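Local coordinates for protein alkylpurine DNA glycosylase AlkC (Pseudomonas fluorescens, PDB 5VHV) that excises alkylated purine bases from DNA as a base excision repair glycosylase, without flipping the damaged nucleotide out of the helix, at residues Gln236-Thr239 with Arg240-Thr243; Met50-Val53 with Ser54-His58; Arg97-Phe100 with Lys101-Met104; Glu43-Val46 with Met47-Met50. All coordinates share one frame; numbering follows the deposited sequence.

Contact 1 (Gln236-Thr239 with Arg240-Thr243); sequences QGNT and RALT
Asn238 caps the short helix 239-244 by turning its amide oxygen onto the first turn: OD1 accepts from Ala241 N at 2.8 Å, with the N-H lying in the plane of the amide. The first torsion brings this about, because CG stands opposite the backbone N (chi1 -178°) and OD1 is carried forward over the helix start. CB of Arg240, at 3.4 Å from the same OD1, and the methyl of Ala241 border the cap. The backbone oxygen of Asn238 takes the next amide, Leu242 N, at 2.9 Å in an almost straight bond, while CD1 of Leu242 rests against Gly237 C at 3.8 Å. One residue on, Thr239 O is gripped twice by Thr243, whose N and OG1 (2.7 Å) approach from opposite faces of the carbonyl plane; this threonine hydroxyl is thus spent on its own helix. An alanine in place of the asparagine would remove the amide and is likely to leave Ala241 N without its acceptor and the helix start frayed. The guanidinium of Arg240 reaches instead to helix 205-213, with a salt bridge to Glu213 and a hydrogen bond to Ser210. Gly237, at positive phi, closes helix 231-235, so a Schellman motif runs straight into an asparagine N-cap, a compact link between two consecutive helices of the helical domain.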
loop_
_atom_site.group_PDB
_atom_site.type_symbol
_atom_site.label_atom_id
_atom_site.label_comp_id
_atom_site.label_asym_id
_atom_site.label_seq_id
_atom_site.Cartn_x
_atom_site.Cartn_y
_atom_site.Cartn_z
ATOM N N GLN A 236 9.668 -10.821 9.904
ATOM C CA GLN A 236 10.916 -10.645 10.639
ATOM C C GLN A 236 11.056 -11.615 11.798
ATOM O O GLN A 236 12.114 -11.643 12.429
ATOM C CB GLN A 236 11.012 -9.219 11.175
ATOM C CG GLN A 236 11.174 -8.151 10.118
ATOM C CD GLN A 236 10.977 -6.761 10.720
ATOM O OE1 GLN A 236 11.247 -6.535 11.905
ATOM N NE2 GLN A 236 10.468 -5.843 9.917
ATOM N N GLY A 237 10.028 -12.402 12.092
ATOM C CA GLY A 237 10.116 -13.338 13.198
ATOM C C GLY A 237 9.926 -12.702 14.551
ATOM O O GLY A 237 10.353 -13.270 15.560
ATOM N N ASN A 238 9.288 -11.543 14.608
ATOM C CA ASN A 238 9.076 -10.848 15.876
ATOM C C ASN A 238 8.194 -11.686 16.800
ATOM O O ASN A 238 7.072 -12.048 16.434
ATOM C CB ASN A 238 8.433 -9.486 15.614
ATOM C CG ASN A 238 8.219 -8.697 16.881
ATOM O OD1 ASN A 238 7.256 -8.916 17.605
ATOM N ND2 ASN A 238 9.118 -7.770 17.154
ATOM N N THR A 239 8.698 -11.987 18.010
ATOM C CA THR A 239 7.990 -12.905 18.905
ATOM C C THR A 239 6.664 -12.320 19.388
ATOM O O THR A 239 5.656 -13.038 19.464
ATOM C CB THR A 239 8.876 -13.250 20.102
ATOM O OG1 THR A 239 10.151 -13.680 19.619
ATOM C CG2 THR A 239 8.238 -14.367 20.925
ATOM N N ARG A 240 6.649 -11.029 19.733
ATOM C CA ARG A 240 5.411 -10.396 20.183
ATOM C C ARG A 240 4.358 -10.416 19.086
ATOM O O ARG A 240 3.180 -10.688 19.346
ATOM C CB ARG A 240 5.680 -8.962 20.620
ATOM C CG ARG A 240 6.327 -8.844 22.003
ATOM C CD ARG A 240 6.757 -7.423 22.240
ATOM N NE ARG A 240 5.625 -6.571 22.597
ATOM C CZ ARG A 240 5.697 -5.264 22.797
ATOM N NH1 ARG A 240 6.843 -4.619 22.635
ATOM N NH2 ARG A 240 4.611 -4.598 23.155
ATOM N N ALA A 241 4.770 -10.156 17.853
ATOM C CA ALA A 241 3.826 -10.196 16.737
ATOM C C ALA A 241 3.319 -11.612 16.484
ATOM O O ALA A 241 2.117 -11.824 16.302
ATOM C CB ALA A 241 4.486 -9.627 15.488
ATOM N N LEU A 242 4.222 -12.601 16.435
ATOM C CA LEU A 242 3.779 -13.978 16.259
ATOM C C LEU A 242 2.849 -14.411 17.390
ATOM O O LEU A 242 1.879 -15.145 17.163
ATOM C CB LEU A 242 4.994 -14.904 16.172
ATOM C CG LEU A 242 5.704 -14.823 14.809
ATOM C CD1 LEU A 242 7.150 -15.336 14.901
ATOM C CD2 LEU A 242 4.921 -15.608 13.784
ATOM N N THR A 243 3.128 -13.964 18.614
ATOM C CA THR A 243 2.290 -14.339 19.745
ATOM C C THR A 243 0.877 -13.794 19.571
ATOM O O THR A 243 -0.108 -14.471 19.897
ATOM C CB THR A 243 2.915 -13.836 21.052
ATOM O OG1 THR A 243 4.180 -14.479 21.277
ATOM C CG2 THR A 243 2.007 -14.135 22.265
#

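Contact 2 (Met50-Val53 with Ser54-His58)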
loop_
_atom_site.group_PDB
_atom_site.type_symbol
_atom_site.label_atom_id
_atom_site.label_comp_id
_atom_site.label_asym_id
_atom_site.label_seq_id
_atom_site.Cartn_x
_atom_site.Cartn_y
_atom_site.Cartn_z
ATOM N N MET A 50 -1.399 13.707 -14.788
ATOM C CA MET A 50 -2.476 14.044 -13.868
ATOM C C MET A 50 -2.343 15.484 -13.392
ATOM O O MET A 50 -3.305 16.267 -13.454
ATOM C CB MET A 50 -2.452 13.071 -12.680
ATOM C CG MET A 50 -3.567 13.279 -11.667
ATOM S SD MET A 50 -3.220 14.566 -10.479
ATOM C CE MET A 50 -1.985 13.809 -9.427
ATOM N N ALA A 51 -1.140 15.866 -12.966
ATOM C CA ALA A 51 -0.922 17.240 -12.522
ATOM C C ALA A 51 -1.097 18.219 -13.673
ATOM O O ALA A 51 -1.635 19.321 -13.491
ATOM C CB ALA A 51 0.475 17.395 -11.913
ATOM N N ARG A 52 -0.620 17.843 -14.856
ATOM C CA ARG A 52 -0.704 18.723 -16.019
ATOM C C ARG A 52 -2.151 19.095 -16.341
ATOM O O ARG A 52 -2.433 20.250 -16.670
ATOM C CB ARG A 52 -0.030 18.069 -17.217
ATOM C CG ARG A 52 -0.177 18.843 -18.558
ATOM C CD ARG A 52 0.579 20.173 -18.576
ATOM N NE ARG A 52 2.033 20.006 -18.643
ATOM C CZ ARG A 52 2.714 19.722 -19.742
ATOM N NH1 ARG A 52 2.069 19.551 -20.889
ATOM N NH2 ARG A 52 4.035 19.591 -19.701
ATOM N N VAL A 53 -3.092 18.154 -16.204
ATOM C CA VAL A 53 -4.490 18.475 -16.503
ATOM C C VAL A 53 -4.982 19.603 -15.597
ATOM O O VAL A 53 -5.648 20.540 -16.041
ATOM C CB VAL A 53 -5.378 17.226 -16.371
ATOM C CG1 VAL A 53 -6.846 17.610 -16.442
ATOM C CG2 VAL A 53 -5.035 16.207 -17.467
ATOM N N SER A 54 -4.678 19.512 -14.307
ATOM C CA SER A 54 -5.069 20.554 -13.362
ATOM C C SER A 54 -4.431 21.893 -13.711
ATOM O O SER A 54 -5.103 22.938 -13.705
ATOM C CB SER A 54 -4.686 20.118 -11.941
ATOM O OG SER A 54 -4.722 21.184 -11.019
ATOM N N GLU A 55 -3.135 21.885 -14.031
ATOM C CA GLU A 55 -2.442 23.111 -14.401
ATOM C C GLU A 55 -3.033 23.715 -15.667
ATOM O O GLU A 55 -3.131 24.940 -15.799
ATOM C CB GLU A 55 -0.958 22.833 -14.620
ATOM C CG GLU A 55 -0.267 22.323 -13.383
ATOM C CD GLU A 55 1.107 21.755 -13.673
ATOM O OE1 GLU A 55 1.533 21.829 -14.842
ATOM O OE2 GLU A 55 1.770 21.258 -12.730
ATOM N N SER A 56 -3.369 22.867 -16.634
ATOM C CA SER A 56 -3.903 23.366 -17.892
ATOM C C SER A 56 -5.260 24.004 -17.682
ATOM O O SER A 56 -5.559 25.051 -18.275
ATOM C CB SER A 56 -4.007 22.230 -18.906
ATOM O OG SER A 56 -2.739 21.635 -19.125
ATOM N N LEU A 57 -6.091 23.394 -16.838
ATOM C CA LEU A 57 -7.369 24.011 -16.506
ATOM C C LEU A 57 -7.147 25.370 -15.862
ATOM O O LEU A 57 -7.770 26.364 -16.249
ATOM C CB LEU A 57 -8.181 23.102 -15.582
ATOM C CG LEU A 57 -8.710 21.825 -16.236
ATOM C CD1 LEU A 57 -9.208 20.877 -15.161
ATOM C CD2 LEU A 57 -9.790 22.128 -17.250
ATOM N N HIS A 58 -6.242 25.440 -14.881
ATOM C CA HIS A 58 -5.990 26.717 -14.221
ATOM C C HIS A 58 -5.469 27.765 -15.194
ATOM O O HIS A 58 -5.769 28.962 -15.045
ATOM C CB HIS A 58 -5.000 26.540 -13.068
ATOM C CG HIS A 58 -4.935 27.729 -12.175
ATOM N ND1 HIS A 58 -4.100 28.801 -12.413
ATOM C CD2 HIS A 58 -5.650 28.040 -11.069
ATOM C CE1 HIS A 58 -4.294 29.713 -11.473
ATOM N NE2 HIS A 58 -5.228 29.277 -10.649
HETATM O O HOH W 1 3.043 20.035 -15.960
#
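Arg52 and Glu55 meet through a water rather than directly. The arginine chain starts with CG opposite the backbone N (chi1 174°), then folds at its second and third torsions, so that it crosses the glutamate chain at about a right angle while the guanidinium and carboxylate planes stay only 29° apart. Arg52 NE and Glu55 OE1 remain 4.2 Å apart, too far for a salt bridge; water 1, in the guanidinium plane, accepts from that NE at 2.9 Å and donates to OE1 at 2.6 Å. The far end of the arginine is held by the backbone of Ala39. Glu55 takes the other course: its chain is extended beyond CG, passing along the Ala51 carbonyl with CG 3.3 Å from Ala51 O. These are i to i+3 and i to i+4 neighbours on helix 46-60, whose N terminus meets the DNA, in the all-helical part of the protein, and the regular amide bonds Glu55 N to Ala51 O and Leu57 N to Val53 O run beneath them. With OG beside its own backbone N (chi1 -58°), the Ser56 hydroxyl donates to Arg52 O at 2.8 Å from well above the carbonyl plane, while Ser56 N binds the same oxygen almost end-on; OG also bonds to His36 of helix 30-38. On the buried side, the Val53 branch CG1 faces Leu57 CD1 at 4.2 Å, a loose apolar pairing, and both side chains touch helix 11-24, where Val53 meets Leu14 and Ile17 and Leu57 meets Met21.

Contact 3 (Arg97-Phe100 with Lys101-Met104); sequences RDDF and KRSM
Met104 sets its CG over one face of the Phe100 ring, and this is the close-packed half of the contact. CG sits 3.5 Å above the ring plane, displaced toward the CE2-CZ rim, in a CH-pi contact; SD follows obliquely, 4.4 Å from the ring centroid, as a Met-aromatic contact, and CE ends near CE1. Bends at the second and third torsions of Met104 keep the thioether along the ring. Helix 128-138 packs against Phe100 through Thr131 and Val134, and Phe123 and Ile120 of helix 119-126 meet the methionine. Beneath the pair, Met104 N donates to Phe100 O at 2.8 Å. The Asp99 side is more open and polar. There OD2 accepts from Arg102 NE at 2.9 Å, a salt bridge approached on the syn side; the donor stands 34° out of the carboxylate plane, and the two flat groups are 66° apart, so they share one bond instead of the two of a coplanar bidentate pair. Asp99 is the N-cap residue of helix 100-110, yet its carboxylate is spent on this arginine, while its backbone O receives Ser103 N. An alanine in place of Asp99 would probably leave the Arg102 side chain without its anionic mate and freer to swing into solvent. The chemistry thus divides by side: apolar and sulfur-aromatic contacts fix the inner face, whereas at the surface a single charged bond ties the helix start to its first turn.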
loop_
_atom_site.group_PDB
_atom_site.type_symbol
_atom_site.label_atom_id
_atom_site.label_comp_id
_atom_site.label_asym_id
_atom_site.label_seq_id
_atom_site.Cartn_x
_atom_site.Cartn_y
_atom_site.Cartn_z
ATOM N N ARG A 97 -4.893 26.663 -1.133
ATOM C CA ARG A 97 -4.197 26.760 0.157
ATOM C C ARG A 97 -4.704 27.912 1.033
ATOM O O ARG A 97 -4.643 27.819 2.271
ATOM C CB ARG A 97 -2.694 26.940 -0.073
ATOM C CG ARG A 97 -1.940 25.752 -0.699
ATOM C CD ARG A 97 -0.435 26.089 -0.772
ATOM N NE ARG A 97 0.354 25.152 -1.573
ATOM C CZ ARG A 97 1.087 24.150 -1.082
ATOM N NH1 ARG A 97 1.147 23.919 0.226
ATOM N NH2 ARG A 97 1.769 23.363 -1.907
ATOM N N ASP A 98 -5.161 29.016 0.430
ATOM C CA ASP A 98 -5.653 30.178 1.171
ATOM C C ASP A 98 -7.177 30.226 1.258
ATOM O O ASP A 98 -7.748 31.283 1.550
ATOM C CB ASP A 98 -5.137 31.491 0.560
ATOM C CG ASP A 98 -5.405 32.710 1.475
ATOM O OD1 ASP A 98 -5.052 32.628 2.670
ATOM O OD2 ASP A 98 -5.972 33.738 1.023
ATOM N N ASP A 99 -7.845 29.104 1.024
ATOM C CA ASP A 99 -9.288 28.999 1.152
ATOM C C ASP A 99 -9.515 27.615 1.783
ATOM O O ASP A 99 -10.069 26.682 1.183
ATOM C CB ASP A 99 -9.982 29.168 -0.204
ATOM C CG ASP A 99 -11.429 29.590 -0.078
ATOM O OD1 ASP A 99 -11.931 29.703 1.060
ATOM O OD2 ASP A 99 -12.078 29.792 -1.128
ATOM N N PHE A 100 -9.036 27.482 3.025
ATOM C CA PHE A 100 -8.905 26.173 3.670
ATOM C C PHE A 100 -10.245 25.463 3.803
ATOM O O PHE A 100 -10.384 24.297 3.416
ATOM C CB PHE A 100 -8.247 26.336 5.039
ATOM C CG PHE A 100 -8.039 25.042 5.763
ATOM C CD1 PHE A 100 -6.941 24.258 5.486
ATOM C CD2 PHE A 100 -8.954 24.594 6.710
ATOM C CE1 PHE A 100 -6.749 23.062 6.146
ATOM C CE2 PHE A 100 -8.757 23.377 7.352
ATOM C CZ PHE A 100 -7.660 22.630 7.067
ATOM N N LYS A 101 -11.248 26.137 4.367
ATOM C CA LYS A 101 -12.478 25.418 4.666
ATOM C C LYS A 101 -13.165 24.973 3.385
ATOM O O LYS A 101 -13.650 23.838 3.288
ATOM C CB LYS A 101 -13.383 26.289 5.532
ATOM C CG LYS A 101 -12.881 26.283 6.964
ATOM C CD LYS A 101 -13.477 27.351 7.833
ATOM C CE LYS A 101 -12.883 27.244 9.228
ATOM N NZ LYS A 101 -13.133 28.459 10.023
ATOM N N ARG A 102 -13.158 25.831 2.370
ATOM C CA ARG A 102 -13.750 25.442 1.098
ATOM C C ARG A 102 -12.985 24.280 0.485
ATOM O O ARG A 102 -13.589 23.372 -0.098
ATOM C CB ARG A 102 -13.760 26.634 0.146
ATOM C CG ARG A 102 -14.667 26.458 -1.039
ATOM C CD ARG A 102 -14.471 27.578 -2.053
ATOM N NE ARG A 102 -14.790 28.893 -1.506
ATOM C CZ ARG A 102 -16.006 29.421 -1.467
ATOM N NH1 ARG A 102 -17.051 28.738 -1.929
ATOM N NH2 ARG A 102 -16.173 30.638 -0.966
ATOM N N SER A 103 -11.650 24.305 0.589
ATOM C CA SER A 103 -10.828 23.240 0.032
ATOM C C SER A 103 -11.068 21.914 0.747
ATOM O O SER A 103 -11.158 20.862 0.101
ATOM C CB SER A 103 -9.356 23.633 0.091
ATOM O OG SER A 103 -9.111 24.701 -0.827
ATOM N N MET A 104 -11.221 21.946 2.071
ATOM C CA MET A 104 -11.516 20.709 2.781
ATOM C C MET A 104 -12.845 20.129 2.322
ATOM O O MET A 104 -12.963 18.909 2.137
ATOM C CB MET A 104 -11.534 20.943 4.291
ATOM C CG MET A 104 -10.167 21.222 4.902
ATOM S SD MET A 104 -8.919 19.965 4.592
ATOM C CE MET A 104 -7.957 20.773 3.305
#

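Contact 4 (Glu43-Val46 with Met47-Met50). With nucleotides of chain D.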
loop_
_atom_site.group_PDB
_atom_site.type_symbol
_atom_site.label_atom_id
_atom_site.label_comp_id
_atom_site.label_asym_id
_atom_site.label_seq_id
_atom_site.Cartn_x
_atom_site.Cartn_y
_atom_site.Cartn_z
ATOM N N GLU A 43 6.607 12.822 -22.988
ATOM C CA GLU A 43 7.640 12.870 -21.957
ATOM C C GLU A 43 7.073 12.805 -20.542
ATOM O O GLU A 43 7.852 12.738 -19.583
ATOM C CB GLU A 43 8.468 14.158 -22.098
ATOM C CG GLU A 43 9.209 14.268 -23.419
ATOM C CD GLU A 43 9.579 15.696 -23.789
ATOM O OE1 GLU A 43 10.105 16.452 -22.936
ATOM O OE2 GLU A 43 9.333 16.058 -24.953
ATOM N N LEU A 44 5.756 12.841 -20.380
ATOM C CA LEU A 44 5.168 12.916 -19.051
ATOM C C LEU A 44 4.817 11.529 -18.537
ATOM O O LEU A 44 4.215 10.720 -19.254
ATOM C CB LEU A 44 3.912 13.789 -19.051
ATOM C CG LEU A 44 4.144 15.245 -19.484
ATOM C CD1 LEU A 44 2.832 16.002 -19.422
ATOM C CD2 LEU A 44 5.189 15.933 -18.619
ATOM N N SER A 45 5.172 11.275 -17.286
ATOM C CA SER A 45 4.724 10.087 -16.578
ATOM C C SER A 45 3.254 10.239 -16.195
ATOM O O SER A 45 2.643 11.304 -16.363
ATOM C CB SER A 45 5.573 9.875 -15.335
ATOM O OG SER A 45 5.205 10.830 -14.339
ATOM N N VAL A 46 2.672 9.167 -15.663
ATOM C CA VAL A 46 1.242 9.216 -15.369
ATOM C C VAL A 46 0.922 10.307 -14.341
ATOM O O VAL A 46 -0.052 11.056 -14.496
ATOM C CB VAL A 46 0.721 7.834 -14.935
ATOM C CG1 VAL A 46 1.271 7.420 -13.574
ATOM C CG2 VAL A 46 -0.795 7.862 -14.894
ATOM N N MET A 47 1.729 10.447 -13.292
ATOM C CA MET A 47 1.393 11.470 -12.306
ATOM C C MET A 47 1.761 12.884 -12.775
ATOM O O MET A 47 1.128 13.849 -12.330
ATOM C CB MET A 47 2.052 11.169 -10.964
ATOM C CG MET A 47 1.496 9.884 -10.267
ATOM S SD MET A 47 -0.296 9.970 -9.930
ATOM C CE MET A 47 -0.278 10.783 -8.363
ATOM N N GLN A 48 2.732 13.019 -13.680
ATOM C CA GLN A 48 2.961 14.300 -14.341
ATOM C C GLN A 48 1.775 14.693 -15.215
ATOM O O GLN A 48 1.414 15.877 -15.290
ATOM C CB GLN A 48 4.224 14.235 -15.187
ATOM C CG GLN A 48 5.528 14.245 -14.423
ATOM C CD GLN A 48 6.709 14.136 -15.370
ATOM O OE1 GLN A 48 6.870 13.135 -16.072
ATOM N NE2 GLN A 48 7.528 15.184 -15.429
ATOM N N ARG A 49 1.163 13.715 -15.899
ATOM C CA ARG A 49 0.008 14.010 -16.744
ATOM C C ARG A 49 -1.186 14.413 -15.897
ATOM O O ARG A 49 -1.916 15.347 -16.241
ATOM C CB ARG A 49 -0.355 12.789 -17.620
ATOM C CG ARG A 49 0.734 12.419 -18.630
ATOM C CD ARG A 49 0.398 11.180 -19.449
ATOM N NE ARG A 49 1.532 10.809 -20.289
ATOM C CZ ARG A 49 1.450 10.219 -21.474
ATOM N NH1 ARG A 49 0.278 9.895 -22.002
ATOM N NH2 ARG A 49 2.555 9.920 -22.122
ATOM N N MET A 50 -1.399 13.707 -14.788
ATOM C CA MET A 50 -2.476 14.044 -13.868
ATOM C C MET A 50 -2.343 15.484 -13.392
ATOM O O MET A 50 -3.305 16.267 -13.454
ATOM C CB MET A 50 -2.452 13.071 -12.680
ATOM C CG MET A 50 -3.567 13.279 -11.667
ATOM S SD MET A 50 -3.220 14.566 -10.479
ATOM C CE MET A 50 -1.985 13.809 -9.427
ATOM P P DG D 8 5.275 8.074 -12.128
ATOM O OP1 DG D 8 4.384 9.236 -12.313
ATOM O OP2 DG D 8 6.501 7.890 -12.939
ATOM O "O5'" DG D 8 5.764 7.982 -10.613
ATOM C "C5'" DG D 8 4.809 8.026 -9.589
ATOM C "C4'" DG D 8 5.458 7.709 -8.271
ATOM O "O4'" DG D 8 5.904 6.337 -8.276
ATOM C "C3'" DG D 8 6.707 8.557 -7.961
ATOM O "O3'" DG D 8 6.467 9.299 -6.816
ATOM C "C2'" DG D 8 7.826 7.526 -7.793
ATOM C "C1'" DG D 8 7.053 6.266 -7.472
ATOM N N9 DG D 8 7.756 5.022 -7.739
ATOM C C8 DG D 8 8.304 4.588 -8.938
ATOM N N7 DG D 8 8.867 3.412 -8.851
ATOM C C5 DG D 8 8.692 3.056 -7.500
ATOM C C6 DG D 8 9.097 1.895 -6.806
ATOM O O6 DG D 8 9.726 0.917 -7.240
ATOM N N1 DG D 8 8.725 1.946 -5.459
ATOM C C2 DG D 8 8.041 2.982 -4.874
ATOM N N2 DG D 8 7.755 2.848 -3.588
ATOM N N3 DG D 8 7.655 4.080 -5.518
ATOM C C4 DG D 8 8.011 4.037 -6.821
ATOM P P DT D 7 3.913 3.323 -16.426
ATOM O OP1 DT D 7 3.058 4.298 -17.108
ATOM O OP2 DT D 7 5.234 2.986 -17.042
ATOM O "O5'" DT D 7 4.196 3.665 -14.929
ATOM C "C5'" DT D 7 3.142 4.128 -14.136
ATOM C "C4'" DT D 7 3.646 4.529 -12.774
ATOM O "O4'" DT D 7 4.105 3.354 -12.068
ATOM C "C3'" DT D 7 4.820 5.520 -12.760
ATOM O "O3'" DT D 7 4.330 6.788 -12.289
ATOM C "C2'" DT D 7 5.863 4.860 -11.817
ATOM C "C1'" DT D 7 5.071 3.749 -11.131
ATOM N N1 DT D 7 5.849 2.569 -10.760
ATOM C C2 DT D 7 5.833 2.129 -9.453
ATOM O O2 DT D 7 5.206 2.685 -8.557
ATOM N N3 DT D 7 6.544 0.978 -9.225
ATOM C C4 DT D 7 7.276 0.263 -10.141
ATOM O O4 DT D 7 7.908 -0.741 -9.830
ATOM C C5 DT D 7 7.249 0.773 -11.494
ATOM C C7 DT D 7 8.005 0.070 -12.579
ATOM C C6 DT D 7 6.542 1.891 -11.738
HETATM O O HOH W 2 9.434 14.767 -17.611
#
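Ser45 N donates to Gln48 OE1 at 2.8 Å and nearly straight, and the return hydrogen bond, Gln48 N to Ser45 OG, is weak at 3.4 Å. The extended Gln48 chain brings its amide back over the helix start, where NE2 also donates to water 2, itself bound to Glu43 O. Arg49 adds a backbone grip: NE bonds to Leu44 O at 2.9 Å from above the carbonyl plane, NH2 weakly to the same atom, and NH1 to the backbone O of Phe9. The reciprocal serine-glutamine pair is a capping box at the N terminus of helix 46-60, and it is turned to DNA. The contacts with the nucleic acid centre on one phosphate: with OG between its backbone N and carbonyl carbon (chi1 74°), Ser45 donates to OP1 of DG8 of chain D at 2.7 Å, and Met47 N donates to that oxygen at 3.1 Å, so the helix start seats the anion. Val46 CG1 lies 3.4 Å from O3' of DT7 of chain D, against the DNA backbone. Apolar packing is carried by Leu44 CB on Arg49 CG at 3.5 Å and, more loosely, by Val46 CG1 beside Met47 CG at 4.1 Å.

Contacts 2 and 4 share Met50 and helix 46-60: contact 4 is its DNA-facing start, contact 2 the more buried run behind it, and the two touch where Leu44 CD1 packs on Arg52 CZ. Contacts 1, 3 and 4 are all partly buried helix starts, but their N-cap residues work differently: an asparagine amide in contact 1, a serine also bonded to phosphate in contact 4, and in contact 3 an aspartate engaged with an arginine instead of capping. Only contact 4 meets DNA; contact 1 lies on the opposite side of the chain's centre from contact 4, their centres about 41 Å apart. Contact 3 alone packs an aromatic ring between its own two segments, Phe100 under Met104.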